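PDB 5IJX: tyrosine--tRNA ligase, mitochondrial from Coccidioides posadasii, which probably attaches L-tyrosine to mitochondrial tRNA(Tyr) at the expense of ATP, as a class I aminoacyl-tRNA synthetase. Local coordinates for residues D55-D58 and K59-R63; E183-G186 and T187-L191. All blocks are in the same frame, centred on the assembly; numbering follows the deposited sequence.

In the fold
Both contacts are local, made by residues three to five apart in the chain, and neither closes a long loop. Coming from the N terminus, the chain runs through helix 7-31 and strand 49-51 before reaching interaction 1, which spans helix 54-63 and packs that helix on strands 233-239 and 279-283 of the central sheet. More than a hundred residues later, interaction 2 covers the end of helix 178-186 and the turn toward helix 191-195, set against helices 217-229 and 243-259 and against the second subunit. The two follow in series, neither nested nor crossed; the centres of interactions 1 and 2 lie about 29 Å apart.

Interaction 1: D55-D58 and K59-R63; sequences DALD and KLITR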
loop_
_atom_site.group_PDB
_atom_site.type_symbol
_atom_site.label_atom_id
_atom_site.label_comp_id
_atom_site.label_asym_id
_atom_site.label_seq_id
_atom_site.Cartn_x
_atom_site.Cartn_y
_atom_site.Cartn_z
ATOM N N ASP A 55 25.334 0.725 23.528
ATOM C CA ASP A 55 25.663 -0.354 24.454
ATOM C C ASP A 55 24.612 -1.456 24.424
ATOM O O ASP A 55 24.939 -2.629 24.642
ATOM C CB ASP A 55 25.815 0.196 25.872
ATOM C CG ASP A 55 26.997 1.139 26.009
ATOM O OD1 ASP A 55 27.002 1.959 26.951
ATOM O OD2 ASP A 55 27.919 1.062 25.170
ATOM N N ALA A 56 23.352 -1.105 24.160
ATOM C CA ALA A 56 22.319 -2.125 24.011
ATOM C C ALA A 56 22.605 -3.026 22.815
ATOM O O ALA A 56 22.381 -4.240 22.874
ATOM C CB ALA A 56 20.946 -1.469 23.868
ATOM N N LEU A 57 23.099 -2.447 21.717
ATOM C CA LEU A 57 23.420 -3.248 20.539
ATOM C C LEU A 57 24.642 -4.121 20.789
ATOM O O LEU A 57 24.651 -5.305 20.428
ATOM C CB LEU A 57 23.648 -2.337 19.333
ATOM C CG LEU A 57 24.174 -3.018 18.066
ATOM C CD1 LEU A 57 23.270 -4.171 17.645
ATOM C CD2 LEU A 57 24.315 -2.004 16.938
ATOM N N ASP A 58 25.690 -3.551 21.388
ATOM C CA ASP A 58 26.832 -4.358 21.802
ATOM C C ASP A 58 26.370 -5.546 22.640
ATOM O O ASP A 58 26.796 -6.688 22.423
ATOM C CB ASP A 58 27.818 -3.491 22.588
ATOM C CG ASP A 58 29.226 -4.049 22.579
ATOM O OD1 ASP A 58 29.503 -4.966 21.777
ATOM O OD2 ASP A 58 30.063 -3.559 23.366
ATOM N N LYS A 59 25.476 -5.286 23.596
ATOM C CA LYS A 59 24.917 -6.349 24.424
ATOM C C LYS A 59 24.212 -7.397 23.571
ATOM O O LYS A 59 24.420 -8.602 23.748
ATOM C CB LYS A 59 23.951 -5.742 25.442
ATOM C CG LYS A 59 23.419 -6.714 26.481
ATOM C CD LYS A 59 22.588 -5.980 27.530
ATOM C CE LYS A 59 21.105 -6.083 27.242
ATOM N NZ LYS A 59 20.310 -5.069 27.997
ATOM N N LEU A 60 23.366 -6.951 22.640
ATOM C CA LEU A 60 22.642 -7.877 21.777
ATOM C C LEU A 60 23.604 -8.800 21.041
ATOM O O LEU A 60 23.497 -10.028 21.123
ATOM C CB LEU A 60 21.785 -7.095 20.780
ATOM C CG LEU A 60 21.092 -7.927 19.696
ATOM C CD1 LEU A 60 19.987 -8.785 20.295
ATOM C CD2 LEU A 60 20.544 -7.029 18.604
ATOM N N ILE A 61 24.551 -8.217 20.304
ATOM C CA ILE A 61 25.460 -9.018 19.492
ATOM C C ILE A 61 26.264 -9.963 20.373
ATOM O O ILE A 61 26.494 -11.125 20.017
ATOM C CB ILE A 61 26.373 -8.102 18.657
ATOM C CG1 ILE A 61 25.526 -7.182 17.768
ATOM C CG2 ILE A 61 27.330 -8.930 17.813
ATOM C CD1 ILE A 61 26.327 -6.172 16.967
ATOM N N THR A 62 26.702 -9.484 21.537
ATOM C CA THR A 62 27.502 -10.327 22.421
ATOM C C THR A 62 26.690 -11.509 22.942
ATOM O O THR A 62 27.205 -12.631 23.038
ATOM C CB THR A 62 28.045 -9.492 23.581
ATOM O OG1 THR A 62 28.879 -8.448 23.067
ATOM C CG2 THR A 62 28.855 -10.352 24.536
ATOM N N ARG A 63 25.421 -11.283 23.278
ATOM C CA ARG A 63 24.589 -12.305 23.897
ATOM C C ARG A 63 23.829 -13.172 22.899
ATOM O O ARG A 63 23.268 -14.197 23.301
ATOM C CB ARG A 63 23.564 -11.660 24.838
ATOM C CG ARG A 63 24.099 -11.222 26.189
ATOM C CD ARG A 63 23.031 -11.425 27.254
ATOM N NE ARG A 63 23.259 -10.619 28.450
ATOM C CZ ARG A 63 22.296 -10.222 29.279
ATOM N NH1 ARG A 63 21.029 -10.541 29.042
ATOM N NH2 ARG A 63 22.597 -9.494 30.344
#
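Asp58 and Thr62, one helical turn apart, make the polar side-chain contact of this stretch. The hydroxyl OG1 of Thr62 donates to Asp58 O at 2.8 Å, and Thr62 N donates to the same oxygen at 2.9 Å. The two donors reach Asp58 O from opposite faces of its carbonyl plane, OG1 above the plane and N tilted 22° from it. The Thr62 chi1 of -61° sets OG1 beside its own backbone N, from where it reaches back to the preceding turn. The carboxylate of Asp58 has other partners: OD1 bonds to Ser36 OG and OD2 forms a salt bridge with Arg54.

The backbone bonds are those of a regular alpha-helix. Lys59 N donates to Asp55 O, Leu60 N to Ala56 O, and Ile61 N to Leu57 O, the last nearly straight at 174°.

Apolar contact runs along the buried side. The Leu57 and Ile61 side chains meet at an oblique angle, CD1 of Leu57 lying 3.7 Å from CD1 of Ile61. The same Leu57 methyl reaches Leu60 CD2 at 4.1 Å, and CG1 of Ile61 also lies close to CD1 of Leu57, at 3.8 Å. Beyond the helix, Leu57 and Leu60 pack on Tyr279, and Ile61 on Phe37.

Lys59, partly exposed, carries NZ to salt bridges with Asp272 and Asp274.

The arrangement is that of an amphipathic helix: 54-63 lays its leucines on the central sheet of the class I synthetase catalytic domain, a Rossmann-type fold. On its polar side Ser36, Asp272 and Asp274 supply the bonds to neighbouring loops, while the Arg54 bridge stays within the helix.

Interaction 2: E183-G186 and T187-L191; sequences EVLG and TSLRL
The peptide carbonyl of Leu185 takes two backbone donors from the residues that follow: Ser188 N, 3.0 Å from Leu185 O, sits above the carbonyl plane, whereas Leu189 N, 3.1 Å from Leu185 O, comes almost along the C=O direction. Thr187 OG1 donates to Glu183 O at 2.7 Å, tilted 26° from that carbonyl plane. A chi1 of 58° places this hydroxyl between its own backbone N and carbonyl carbon, turned back toward the last helical turn.

On the apolar side Leu185 and Leu189 cross at a slant. CD1 of Leu189 lies 3.7 Å from CG of Leu185, and CD1 of Leu185 is 3.8 Å from CG of Leu189. Both leucines also touch Ile219, while Thr187 and Leu189 pack on Ala213 and Ile212 of the second subunit.

Helix 178-186 thus closes in a wider, pi-type turn at its C-terminal end, where the Thr187 hydroxyl takes up the Glu183 carbonyl and two amides share that of Leu185. Gly186, Leu189 and Leu191 bond through their backbones to the second subunit. Leu185 packs against helices 217-229 and 243-259, and Leu189 joins that packing to the subunit interface.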
loop_
_atom_site.group_PDB
_atom_site.type_symbol
_atom_site.label_atom_id
_atom_site.label_comp_id
_atom_site.label_asym_id
_atom_site.label_seq_id
_atom_site.Cartn_x
_atom_site.Cartn_y
_atom_site.Cartn_z
ATOM N N GLU A 183 -2.942 -2.965 7.626
ATOM C CA GLU A 183 -3.452 -3.384 8.929
ATOM C C GLU A 183 -2.328 -3.491 9.952
ATOM O O GLU A 183 -2.392 -2.883 11.027
ATOM C CB GLU A 183 -4.186 -4.721 8.797
ATOM C CG GLU A 183 -5.473 -4.652 7.988
ATOM C CD GLU A 183 -6.088 -6.018 7.752
ATOM O OE1 GLU A 183 -5.337 -7.018 7.744
ATOM O OE2 GLU A 183 -7.324 -6.094 7.579
ATOM N N VAL A 184 -1.283 -4.253 9.627
ATOM C CA VAL A 184 -0.216 -4.526 10.585
ATOM C C VAL A 184 0.615 -3.273 10.844
ATOM O O VAL A 184 0.912 -2.937 11.996
ATOM C CB VAL A 184 0.658 -5.689 10.080
ATOM C CG1 VAL A 184 1.874 -5.877 10.970
ATOM C CG2 VAL A 184 -0.162 -6.974 10.009
ATOM N N LEU A 185 1.017 -2.576 9.782
ATOM C CA LEU A 185 1.930 -1.441 9.893
ATOM C C LEU A 185 1.270 -0.094 9.650
ATOM O O LEU A 185 1.564 0.866 10.365
ATOM C CB LEU A 185 3.094 -1.607 8.908
ATOM C CG LEU A 185 4.138 -0.487 8.907
ATOM C CD1 LEU A 185 4.755 -0.306 10.285
ATOM C CD2 LEU A 185 5.213 -0.783 7.882
ATOM N N GLY A 186 0.387 0.006 8.654
ATOM C CA GLY A 186 -0.223 1.290 8.343
ATOM C C GLY A 186 -0.934 1.912 9.531
ATOM O O GLY A 186 -0.894 3.130 9.721
ATOM N N THR A 187 -1.597 1.087 10.345
ATOM C CA THR A 187 -2.338 1.605 11.488
ATOM C C THR A 187 -1.424 2.117 12.594
ATOM O O THR A 187 -1.873 2.904 13.434
ATOM C CB THR A 187 -3.266 0.526 12.046
ATOM O OG1 THR A 187 -2.499 -0.624 12.422
ATOM C CG2 THR A 187 -4.293 0.122 11.008
ATOM N N SER A 188 -0.159 1.692 12.613
ATOM C CA SER A 188 0.795 2.151 13.618
ATOM C C SER A 188 1.497 3.437 13.201
ATOM O O SER A 188 1.715 4.323 14.035
ATOM C CB SER A 188 1.844 1.068 13.888
ATOM O OG SER A 188 1.238 -0.132 14.330
ATOM N N LEU A 189 1.864 3.551 11.928
ATOM C CA LEU A 189 2.540 4.748 11.451
ATOM C C LEU A 189 1.623 5.958 11.569
ATOM O O LEU A 189 0.419 5.873 11.315
ATOM C CB LEU A 189 2.976 4.557 10.001
ATOM C CG LEU A 189 3.904 3.368 9.763
ATOM C CD1 LEU A 189 4.135 3.165 8.274
ATOM C CD2 LEU A 189 5.220 3.575 10.490
ATOM N N ARG A 190 2.201 7.091 11.960
ATOM C CA ARG A 190 1.481 8.352 12.055
ATOM C C ARG A 190 1.934 9.281 10.936
ATOM O O ARG A 190 3.123 9.341 10.608
ATOM C CB ARG A 190 1.709 9.019 13.414
ATOM C CG ARG A 190 1.434 8.110 14.606
ATOM C CD ARG A 190 0.001 7.593 14.621
ATOM N NE ARG A 190 -0.976 8.675 14.709
ATOM C CZ ARG A 190 -2.294 8.496 14.740
ATOM N NH1 ARG A 190 -2.808 7.272 14.687
ATOM N NH2 ARG A 190 -3.103 9.542 14.821
ATOM N N LEU A 191 0.979 10.011 10.360
ATOM C CA LEU A 191 1.268 10.810 9.175
ATOM C C LEU A 191 2.196 11.976 9.501
ATOM O O LEU A 191 3.199 12.192 8.810
ATOM C CB LEU A 191 -0.039 11.316 8.562
ATOM C CG LEU A 191 0.088 12.213 7.330
ATOM C CD1 LEU A 191 0.678 11.440 6.160
ATOM C CD2 LEU A 191 -1.266 12.805 6.964
#